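PDB 1FNU: exotoxin type A from Streptococcus pyogenes phage T12, which acts as a secreted superantigen toxin that, as in related toxins, probably bridges MHC class II molecules and T-cell receptors. Local coordinates for residues A[7-12]-A[183-188]; A[12-17]-A[188-193]; A[18-23]-A[192-197]. One frame throughout, in Å; residues are numbered along the deposited sequence.

From the N terminus the chain runs through 7-12, 12-17 and then 18-23, where helix 19-26 begins, and each piece later meets a partner near the C-terminal end of the sequence. Contact 1 closes a loop of 170 residues onto the end of strand 182-185, contact 2 closes another of 170 between two irregular segments, and contact 3 one of 168, setting helix 19-26 against the short helix 194-197. Both sides advance in the same direction, so contact 1 crosses the other two and none nests inside another. Contacts 1 and 2 share Ser12 and Pro188; contacts 2 and 3 share Phe192 and Thr193. Together they fasten the N-terminal segment along the beta-grasp domain.

Contact 1. Residues A[7-12]-A[183-188]; sequences SQLHRS and WFDFFP
Asp185 OD2 accepts two hydrogen bonds: one from His10 N at 3.0 Å, on the syn lone pair and with an N-H...O angle of 159°, and one from a water 2.7 Å from OD2 that also donates to Gln8 O. The other carboxylate oxygen serves its own segment, for Asp185 OD1 accepts from Phe187 N at 2.9 Å and so closes an Asx turn just as strand 182-185 ends. Aspartate suits this place because its short side chain can grip both segments at once, and the bonds on its two oxygens fix the rotation of the carboxylate.

OD2 also lies over one face of the His10 ring, but the imidazole makes no hydrogen bond to it, the angle being poor. His10 ND1 donates to Phe187 O instead, at 2.6 Å and close to the ring plane, with CG turned beside the backbone N (chi1 -65°) to bring the ring across. The nearby carboxylate may favour a protonated imidazole. Beyond the contact, His10 packs on Gln65 of the second subunit.

Farther along, Ser12 CB sits over a face of Phe187, 3.5 Å from the ring centroid, in a CH-pi contact. A small residue fits so close to the ring, and its OG is bonded to Tyr167 O. At the other end Leu9 CD2 meets Trp183 CZ3 at 4.3 Å, while the indole N-H goes to Gln2 O.

Trp183 and Asp185 face the N-terminal segment, whereas Phe184 and Phe186 pack on helix 142-157. The segment thus covers an outermost strand of the beta-grasp sheet on the side away from that helix, in the domain typical of staphylococcal and streptococcal toxins.

Contact 2. Residues A[12-17]-A[188-193]; sequences SSLVKN and PEPEFT
Two irregular segments come together at Val15 and Pro190, whose CA atoms are 3.9 Å apart, and the next residue along makes the one direct hydrogen bond between them: Lys16 N to Pro190 O, 2.9 Å and almost straight at 172°. The place of a second bond, from Phe192 N to Lys16 O, is taken by a water, which accepts from Phe192 N at 2.9 Å and donates to Lys16 O at 3.0 Å.

Beside the direct bond Val15 uses both of its branches. CG1, anti to the backbone N (chi1 -171°), reaches Phe192 CE1 at 3.4 Å and also touches Pro188 CG, while CG2 lies against the carbonyl of Pro188. A branched, compact side chain suits a site where two rings and a carbonyl must be met from one position. Pro188 CG in turn rests over the centre of the Phe192 ring, so proline, valine and phenylalanine form a continuous apolar cluster.

The rim of that ring faces oxygen. Lys16 O stands 3.3 Å from Phe192 CE1, and the carbonyl of Asn17 approaches CZ, both near the ring plane, where the slightly positive C-H edge is a better neighbour for a carbonyl than the electron-rich face. On the outer side Leu14 CB touches Pro190 CG.

Lys16 is bent along its chain so that NZ meets Glu191 CG at 3.6 Å, yet Lys16 NZ remains 4.7 Å from Glu191 OE1. Glu189 looks to another chain, to His44 of the second subunit, and Glu191 N binds Ser43 of that subunit. The join therefore rests on one backbone bond, a water and apolar contact, with charge pairing at most a long-range aid.

Contact 3. Residues A[18-23]-A[192-197]; sequences LQNIYF and FTQSKY
Ile21 CD1 is the wedge of the tight half of this contact. It touches Phe192 CE2 at 3.6 Å and at the same time lies over a face of Tyr197, 4.1 Å from the ring centroid and 21° off the ring normal, a CH-pi contact. Both torsions of the isoleucine (chi1 and chi2 each -63°) carry CD1 out towards the rings, with CG1 set beside the backbone N; the CG1-CD1 arm is long enough to reach both rings, while branching at CB limits its rotation. Tyr197 comes to meet it with its CG anti to the backbone N, and its hydroxyl reaches on to Asp185 O and Arg150 NH1, so the polar tip is satisfied while the ring stays buried. Asn20 CB extends the apolar patch by lying 4.0 Å from Phe192 CZ.

The other half is the polar side, where one water stands between Asn20 and Phe192. It accepts a hydrogen bond from Asn20 ND2 at 3.0 Å and donates to Phe192 O at 3.1 Å, and it hovers above one face of the Phe192 ring. Asparagine suits the border, its CB joining the apolar side and its amide the water. Gln194 CG makes a close contact here, 3.6 Å from Asn20 O. This side is not simply open: Arg95 of the third subunit packs on Asn20, and Glu94 of that subunit accepts from Gln194 N.

Thr193 starts the second helix as its N-cap, its OG1 accepting from Lys196 N at 3.2 Å, which fixes the turn that presents Gln194 and Tyr197. The pairing of the N-terminal helix 19-26 with a short helix of the beta-grasp domain is consistent with the two-domain architecture of this toxin family, in which the N-terminal segment packs against the C-terminal domain.

Contact 1. Residues A[7-12]-A[183-188]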
loop_
_atom_site.group_PDB
_atom_site.type_symbol
_atom_site.label_atom_id
_atom_site.label_comp_id
_atom_site.label_asym_id
_atom_site.label_seq_id
_atom_site.Cartn_x
_atom_site.Cartn_y
_atom_site.Cartn_z
ATOM N N SER A 7 30.589 15.217 -10.588
ATOM C CA SER A 7 29.282 15.239 -11.274
ATOM C C SER A 7 28.411 14.052 -10.886
ATOM O O SER A 7 27.219 14.055 -11.150
ATOM C CB SER A 7 29.507 15.179 -12.783
ATOM O OG SER A 7 30.272 14.011 -13.065
ATOM N N GLN A 8 29.041 13.028 -10.310
ATOM C CA GLN A 8 28.390 11.807 -9.836
ATOM C C GLN A 8 27.745 11.990 -8.471
ATOM O O GLN A 8 26.931 11.187 -8.094
ATOM C CB GLN A 8 29.397 10.639 -9.742
ATOM C CG GLN A 8 29.922 10.150 -11.114
ATOM C CD GLN A 8 30.949 8.984 -11.085
ATOM O OE1 GLN A 8 31.350 8.492 -12.152
ATOM N NE2 GLN A 8 31.381 8.563 -9.894
ATOM N N LEU A 9 28.138 13.013 -7.716
ATOM C CA LEU A 9 27.563 13.277 -6.416
ATOM C C LEU A 9 26.219 13.998 -6.487
ATOM O O LEU A 9 25.997 14.867 -7.303
ATOM C CB LEU A 9 28.558 14.074 -5.557
ATOM C CG LEU A 9 29.878 13.257 -5.378
ATOM C CD1 LEU A 9 31.032 14.109 -4.863
ATOM C CD2 LEU A 9 29.599 12.042 -4.468
ATOM N N HIS A 10 25.314 13.587 -5.619
ATOM C CA HIS A 10 23.972 14.188 -5.522
ATOM C C HIS A 10 24.091 15.479 -4.711
ATOM O O HIS A 10 24.666 15.492 -3.628
ATOM C CB HIS A 10 23.005 13.210 -4.811
ATOM C CG HIS A 10 22.750 11.936 -5.556
ATOM N ND1 HIS A 10 22.241 10.808 -4.944
ATOM C CD2 HIS A 10 22.792 11.646 -6.882
ATOM C CE1 HIS A 10 21.976 9.879 -5.854
ATOM N NE2 HIS A 10 22.300 10.362 -7.040
ATOM N N ARG A 11 23.542 16.565 -5.247
ATOM C CA ARG A 11 23.586 17.868 -4.575
ATOM C C ARG A 11 22.403 17.918 -3.632
ATOM O O ARG A 11 21.249 17.678 -4.061
ATOM C CB ARG A 11 23.497 19.007 -5.628
ATOM C CG ARG A 11 24.773 19.227 -6.614
ATOM C CD ARG A 11 24.407 20.203 -7.829
ATOM N NE ARG A 11 23.621 21.273 -7.199
ATOM C CZ ARG A 11 22.722 22.097 -7.764
ATOM N NH1 ARG A 11 22.402 22.062 -9.063
ATOM N NH2 ARG A 11 22.073 22.918 -6.951
ATOM N N SER A 12 22.665 18.199 -2.358
ATOM C CA SER A 12 21.580 18.267 -1.340
ATOM C C SER A 12 20.546 19.379 -1.581
ATOM O O SER A 12 19.400 19.251 -1.177
ATOM C CB SER A 12 22.140 18.498 0.083
ATOM O OG SER A 12 22.673 19.828 0.240
ATOM N N TRP A 183 32.040 3.479 -1.721
ATOM C CA TRP A 183 31.605 4.661 -1.048
ATOM C C TRP A 183 30.112 4.784 -1.136
ATOM O O TRP A 183 29.503 4.070 -1.935
ATOM C CB TRP A 183 32.317 5.908 -1.621
ATOM C CG TRP A 183 32.172 6.042 -3.061
ATOM C CD1 TRP A 183 33.024 5.600 -4.035
ATOM C CD2 TRP A 183 31.074 6.663 -3.739
ATOM N NE1 TRP A 183 32.524 5.920 -5.288
ATOM C CE2 TRP A 183 31.325 6.570 -5.127
ATOM C CE3 TRP A 183 29.892 7.298 -3.302
ATOM C CZ2 TRP A 183 30.432 7.089 -6.096
ATOM C CZ3 TRP A 183 28.998 7.819 -4.280
ATOM C CH2 TRP A 183 29.278 7.709 -5.652
ATOM N N PHE A 184 29.541 5.608 -0.249
ATOM C CA PHE A 184 28.091 5.843 -0.215
ATOM C C PHE A 184 27.867 7.368 -0.320
ATOM O O PHE A 184 28.557 8.143 0.362
ATOM C CB PHE A 184 27.463 5.403 1.127
ATOM C CG PHE A 184 27.673 3.958 1.492
ATOM C CD1 PHE A 184 27.640 2.977 0.559
ATOM C CD2 PHE A 184 27.860 3.606 2.823
ATOM C CE1 PHE A 184 27.807 1.640 0.944
ATOM C CE2 PHE A 184 28.018 2.236 3.189
ATOM C CZ PHE A 184 27.988 1.306 2.241
ATOM N N ASP A 185 26.909 7.780 -1.163
ATOM C CA ASP A 185 26.501 9.189 -1.307
ATOM C C ASP A 185 25.648 9.615 -0.082
ATOM O O ASP A 185 24.632 8.968 0.212
ATOM C CB ASP A 185 25.662 9.348 -2.561
ATOM C CG ASP A 185 25.610 10.751 -3.009
ATOM O OD1 ASP A 185 25.579 11.617 -2.085
ATOM O OD2 ASP A 185 25.599 10.991 -4.234
ATOM N N PHE A 186 26.056 10.646 0.651
ATOM C CA PHE A 186 25.273 11.101 1.785
ATOM C C PHE A 186 23.909 11.645 1.363
ATOM O O PHE A 186 23.034 11.790 2.189
ATOM C CB PHE A 186 25.977 12.183 2.611
ATOM C CG PHE A 186 27.121 11.681 3.499
ATOM C CD1 PHE A 186 27.287 10.334 3.778
ATOM C CD2 PHE A 186 27.944 12.591 4.155
ATOM C CE1 PHE A 186 28.231 9.871 4.695
ATOM C CE2 PHE A 186 28.924 12.145 5.108
ATOM C CZ PHE A 186 29.059 10.761 5.371
ATOM N N PHE A 187 23.746 11.937 0.080
ATOM C CA PHE A 187 22.512 12.524 -0.399
ATOM C C PHE A 187 21.785 11.713 -1.463
ATOM O O PHE A 187 22.396 11.133 -2.352
ATOM C CB PHE A 187 22.797 13.960 -0.925
ATOM C CG PHE A 187 23.338 14.875 0.118
ATOM C CD1 PHE A 187 22.554 15.266 1.195
ATOM C CD2 PHE A 187 24.636 15.298 0.077
ATOM C CE1 PHE A 187 23.067 16.077 2.263
ATOM C CE2 PHE A 187 25.181 16.123 1.148
ATOM C CZ PHE A 187 24.393 16.497 2.228
ATOM N N PRO A 188 20.431 11.688 -1.387
ATOM C CA PRO A 188 19.554 10.981 -2.306
ATOM C C PRO A 188 19.338 11.775 -3.600
ATOM O O PRO A 188 19.752 12.936 -3.689
ATOM C CB PRO A 188 18.233 10.928 -1.508
ATOM C CG PRO A 188 18.182 12.299 -0.922
ATOM C CD PRO A 188 19.623 12.295 -0.297
HETATM O O HOH W 1 25.754 9.364 -6.370
HETATM O O HOH W 2 26.899 14.162 -2.346
HETATM O O HOH W 3 19.873 15.446 -5.323
#

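Contact 2. Residues A[12-17]-A[188-193]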
loop_
_atom_site.group_PDB
_atom_site.type_symbol
_atom_site.label_atom_id
_atom_site.label_comp_id
_atom_site.label_asym_id
_atom_site.label_seq_id
_atom_site.Cartn_x
_atom_site.Cartn_y
_atom_site.Cartn_z
ATOM N N SER A 12 22.665 18.199 -2.358
ATOM C CA SER A 12 21.580 18.267 -1.340
ATOM C C SER A 12 20.546 19.379 -1.581
ATOM O O SER A 12 19.400 19.251 -1.177
ATOM C CB SER A 12 22.140 18.498 0.083
ATOM O OG SER A 12 22.673 19.828 0.240
ATOM N N SER A 13 20.975 20.463 -2.229
ATOM C CA SER A 13 20.076 21.619 -2.433
ATOM C C SER A 13 18.978 21.372 -3.472
ATOM O O SER A 13 18.088 22.145 -3.550
ATOM C CB SER A 13 20.888 22.885 -2.749
ATOM O OG SER A 13 21.634 22.702 -3.919
ATOM N N LEU A 14 19.057 20.265 -4.213
ATOM C CA LEU A 14 18.045 19.872 -5.175
ATOM C C LEU A 14 16.987 18.969 -4.476
ATOM O O LEU A 14 15.805 18.937 -4.874
ATOM C CB LEU A 14 18.664 19.063 -6.324
ATOM C CG LEU A 14 19.600 19.756 -7.350
ATOM C CD1 LEU A 14 20.252 18.794 -8.368
ATOM C CD2 LEU A 14 18.817 20.826 -8.083
ATOM N N VAL A 15 17.393 18.273 -3.410
ATOM C CA VAL A 15 16.490 17.371 -2.690
ATOM C C VAL A 15 15.196 17.990 -2.092
ATOM O O VAL A 15 15.195 18.955 -1.345
ATOM C CB VAL A 15 17.264 16.626 -1.559
ATOM C CG1 VAL A 15 16.379 15.515 -0.937
ATOM C CG2 VAL A 15 18.567 16.026 -2.111
ATOM N N LYS A 16 14.085 17.346 -2.408
ATOM C CA LYS A 16 12.803 17.713 -1.831
ATOM C C LYS A 16 12.614 16.789 -0.594
ATOM O O LYS A 16 12.764 15.565 -0.646
ATOM C CB LYS A 16 11.680 17.542 -2.907
ATOM C CG LYS A 16 10.283 17.290 -2.390
ATOM C CD LYS A 16 9.130 17.926 -3.271
ATOM C CE LYS A 16 9.037 17.570 -4.785
ATOM N NZ LYS A 16 8.324 16.166 -5.084
ATOM N N ASN A 17 12.354 17.394 0.553
ATOM C CA ASN A 17 12.145 16.621 1.767
ATOM C C ASN A 17 13.398 15.959 2.346
ATOM O O ASN A 17 13.377 14.753 2.701
ATOM C CB ASN A 17 11.041 15.531 1.574
ATOM C CG ASN A 17 9.596 16.136 1.389
ATOM O OD1 ASN A 17 9.207 17.146 2.025
ATOM N ND2 ASN A 17 8.814 15.497 0.542
ATOM N N PRO A 188 20.431 11.688 -1.387
ATOM C CA PRO A 188 19.554 10.981 -2.306
ATOM C C PRO A 188 19.338 11.775 -3.600
ATOM O O PRO A 188 19.752 12.936 -3.689
ATOM C CB PRO A 188 18.233 10.928 -1.508
ATOM C CG PRO A 188 18.182 12.299 -0.922
ATOM C CD PRO A 188 19.623 12.295 -0.297
ATOM N N GLU A 189 18.641 11.158 -4.577
ATOM C CA GLU A 189 18.229 11.877 -5.784
ATOM C C GLU A 189 17.163 12.928 -5.286
ATOM O O GLU A 189 16.647 12.831 -4.143
ATOM C CB GLU A 189 17.646 10.952 -6.866
ATOM C CG GLU A 189 16.561 10.059 -6.432
ATOM C CD GLU A 189 15.931 9.326 -7.593
ATOM O OE1 GLU A 189 16.561 9.198 -8.690
ATOM O OE2 GLU A 189 14.777 8.889 -7.388
ATOM N N PRO A 190 16.805 13.924 -6.142
ATOM C CA PRO A 190 15.856 14.965 -5.746
ATOM C C PRO A 190 14.518 14.542 -5.161
ATOM O O PRO A 190 14.149 15.005 -4.101
ATOM C CB PRO A 190 15.795 15.826 -7.021
ATOM C CG PRO A 190 17.161 15.660 -7.599
ATOM C CD PRO A 190 17.191 14.134 -7.543
ATOM N N GLU A 191 13.789 13.675 -5.853
ATOM C CA GLU A 191 12.536 13.150 -5.343
ATOM C C GLU A 191 12.859 11.664 -5.096
ATOM O O GLU A 191 13.189 10.874 -6.024
ATOM C CB GLU A 191 11.427 13.352 -6.367
ATOM C CG GLU A 191 11.240 14.832 -6.645
ATOM C CD GLU A 191 11.452 15.140 -8.144
ATOM O OE1 GLU A 191 10.531 14.775 -9.013
ATOM O OE2 GLU A 191 12.584 15.704 -8.462
ATOM N N PHE A 192 12.761 11.298 -3.825
ATOM C CA PHE A 192 13.167 9.945 -3.408
ATOM C C PHE A 192 12.289 9.380 -2.336
ATOM O O PHE A 192 11.343 10.049 -1.858
ATOM C CB PHE A 192 14.621 10.004 -2.824
ATOM C CG PHE A 192 14.714 10.734 -1.502
ATOM C CD1 PHE A 192 14.541 12.122 -1.442
ATOM C CD2 PHE A 192 14.820 10.003 -0.258
ATOM C CE1 PHE A 192 14.455 12.801 -0.234
ATOM C CE2 PHE A 192 14.727 10.677 0.991
ATOM C CZ PHE A 192 14.538 12.119 1.021
ATOM N N THR A 193 12.554 8.125 -1.979
ATOM C CA THR A 193 11.878 7.563 -0.814
ATOM C C THR A 193 12.996 6.948 -0.003
ATOM O O THR A 193 14.066 6.504 -0.540
ATOM C CB THR A 193 10.845 6.388 -1.131
ATOM O OG1 THR A 193 11.543 5.339 -1.800
ATOM C CG2 THR A 193 9.682 6.873 -1.923
HETATM O O HOH W 4 11.448 13.380 -2.213
#

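Contact 3. Residues A[18-23]-A[192-197]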
loop_
_atom_site.group_PDB
_atom_site.type_symbol
_atom_site.label_atom_id
_atom_site.label_comp_id
_atom_site.label_asym_id
_atom_site.label_seq_id
_atom_site.Cartn_x
_atom_site.Cartn_y
_atom_site.Cartn_z
ATOM N N LEU A 18 14.490 16.717 2.408
ATOM C CA LEU A 18 15.716 16.176 2.926
ATOM C C LEU A 18 15.548 15.796 4.378
ATOM O O LEU A 18 16.317 14.976 4.865
ATOM C CB LEU A 18 16.875 17.186 2.763
ATOM C CG LEU A 18 18.291 16.731 3.101
ATOM C CD1 LEU A 18 18.698 15.482 2.313
ATOM C CD2 LEU A 18 19.279 17.882 2.695
ATOM N N GLN A 19 14.588 16.389 5.082
ATOM C CA GLN A 19 14.351 16.052 6.454
ATOM C C GLN A 19 14.203 14.501 6.638
ATOM O O GLN A 19 14.532 13.999 7.709
ATOM C CB GLN A 19 13.082 16.763 7.008
ATOM C CG GLN A 19 11.778 16.156 6.431
ATOM C CD GLN A 19 11.313 16.932 5.224
ATOM O OE1 GLN A 19 12.070 17.724 4.646
ATOM N NE2 GLN A 19 10.058 16.723 4.831
ATOM N N ASN A 20 13.702 13.800 5.604
ATOM C CA ASN A 20 13.504 12.327 5.645
ATOM C C ASN A 20 14.831 11.534 5.679
ATOM O O ASN A 20 14.804 10.377 6.063
ATOM C CB ASN A 20 12.578 11.819 4.493
ATOM C CG ASN A 20 11.139 12.353 4.658
ATOM O OD1 ASN A 20 10.762 12.706 5.755
ATOM N ND2 ASN A 20 10.369 12.416 3.584
ATOM N N ILE A 21 15.959 12.168 5.301
ATOM C CA ILE A 21 17.301 11.545 5.461
ATOM C C ILE A 21 17.663 11.928 6.921
ATOM O O ILE A 21 18.108 11.094 7.696
ATOM C CB ILE A 21 18.314 12.130 4.490
ATOM C CG1 ILE A 21 17.891 11.837 3.057
ATOM C CG2 ILE A 21 19.760 11.560 4.765
ATOM C CD1 ILE A 21 17.829 10.318 2.689
ATOM N N TYR A 22 17.432 13.180 7.299
ATOM C CA TYR A 22 17.672 13.644 8.675
ATOM C C TYR A 22 17.064 12.703 9.770
ATOM O O TYR A 22 17.729 12.366 10.759
ATOM C CB TYR A 22 17.097 15.085 8.919
ATOM C CG TYR A 22 17.051 15.510 10.421
ATOM C CD1 TYR A 22 18.233 15.840 11.148
ATOM C CD2 TYR A 22 15.839 15.516 11.135
ATOM C CE1 TYR A 22 18.202 16.148 12.481
ATOM C CE2 TYR A 22 15.800 15.831 12.532
ATOM C CZ TYR A 22 16.982 16.144 13.191
ATOM O OH TYR A 22 16.973 16.499 14.553
ATOM N N PHE A 23 15.781 12.326 9.650
ATOM C CA PHE A 23 15.210 11.507 10.720
ATOM C C PHE A 23 15.787 10.063 10.790
ATOM O O PHE A 23 15.734 9.467 11.853
ATOM C CB PHE A 23 13.655 11.505 10.600
ATOM C CG PHE A 23 13.010 12.813 10.995
ATOM C CD1 PHE A 23 12.887 13.140 12.353
ATOM C CD2 PHE A 23 12.469 13.688 10.003
ATOM C CE1 PHE A 23 12.220 14.317 12.761
ATOM C CE2 PHE A 23 11.817 14.861 10.356
ATOM C CZ PHE A 23 11.678 15.196 11.759
ATOM N N PHE A 192 12.761 11.298 -3.825
ATOM C CA PHE A 192 13.167 9.945 -3.408
ATOM C C PHE A 192 12.289 9.380 -2.336
ATOM O O PHE A 192 11.343 10.049 -1.858
ATOM C CB PHE A 192 14.621 10.004 -2.824
ATOM C CG PHE A 192 14.714 10.734 -1.502
ATOM C CD1 PHE A 192 14.541 12.122 -1.442
ATOM C CD2 PHE A 192 14.820 10.003 -0.258
ATOM C CE1 PHE A 192 14.455 12.801 -0.234
ATOM C CE2 PHE A 192 14.727 10.677 0.991
ATOM C CZ PHE A 192 14.538 12.119 1.021
ATOM N N THR A 193 12.554 8.125 -1.979
ATOM C CA THR A 193 11.878 7.563 -0.814
ATOM C C THR A 193 12.996 6.948 -0.003
ATOM O O THR A 193 14.066 6.504 -0.540
ATOM C CB THR A 193 10.845 6.388 -1.131
ATOM O OG1 THR A 193 11.543 5.339 -1.800
ATOM C CG2 THR A 193 9.682 6.873 -1.923
ATOM N N GLN A 194 12.748 6.888 1.289
ATOM C CA GLN A 194 13.706 6.305 2.232
ATOM C C GLN A 194 14.046 4.822 1.857
ATOM O O GLN A 194 15.227 4.354 1.919
ATOM C CB GLN A 194 13.101 6.399 3.643
ATOM C CG GLN A 194 13.127 7.775 4.254
ATOM C CD GLN A 194 12.239 7.837 5.516
ATOM O OE1 GLN A 194 12.451 8.633 6.466
ATOM N NE2 GLN A 194 11.219 6.988 5.522
ATOM N N SER A 195 13.011 4.115 1.429
ATOM C CA SER A 195 13.121 2.713 1.054
ATOM C C SER A 195 14.124 2.516 -0.102
ATOM O O SER A 195 14.902 1.567 -0.085
ATOM C CB SER A 195 11.748 2.178 0.616
ATOM O OG SER A 195 11.858 0.828 0.208
ATOM N N LYS A 196 14.022 3.358 -1.124
ATOM C CA LYS A 196 14.916 3.270 -2.265
ATOM C C LYS A 196 16.386 3.685 -1.934
ATOM O O LYS A 196 17.326 2.976 -2.293
ATOM C CB LYS A 196 14.378 4.093 -3.448
ATOM C CG LYS A 196 14.857 5.572 -3.354
ATOM C CD LYS A 196 14.684 6.608 -4.601
ATOM C CE LYS A 196 15.228 6.062 -5.993
ATOM N NZ LYS A 196 16.767 5.678 -6.113
ATOM N N TYR A 197 16.534 4.758 -1.153
ATOM C CA TYR A 197 17.790 5.323 -0.719
ATOM C C TYR A 197 18.560 4.307 0.121
ATOM O O TYR A 197 19.785 4.146 -0.054
ATOM C CB TYR A 197 17.599 6.542 0.209
ATOM C CG TYR A 197 18.923 7.127 0.678
ATOM C CD1 TYR A 197 19.786 7.742 -0.235
ATOM C CD2 TYR A 197 19.392 6.887 1.983
ATOM C CE1 TYR A 197 21.069 8.073 0.104
ATOM C CE2 TYR A 197 20.669 7.220 2.327
ATOM C CZ TYR A 197 21.511 7.805 1.377
ATOM O OH TYR A 197 22.811 8.127 1.725
HETATM O O HOH W 5 11.275 11.537 0.836
#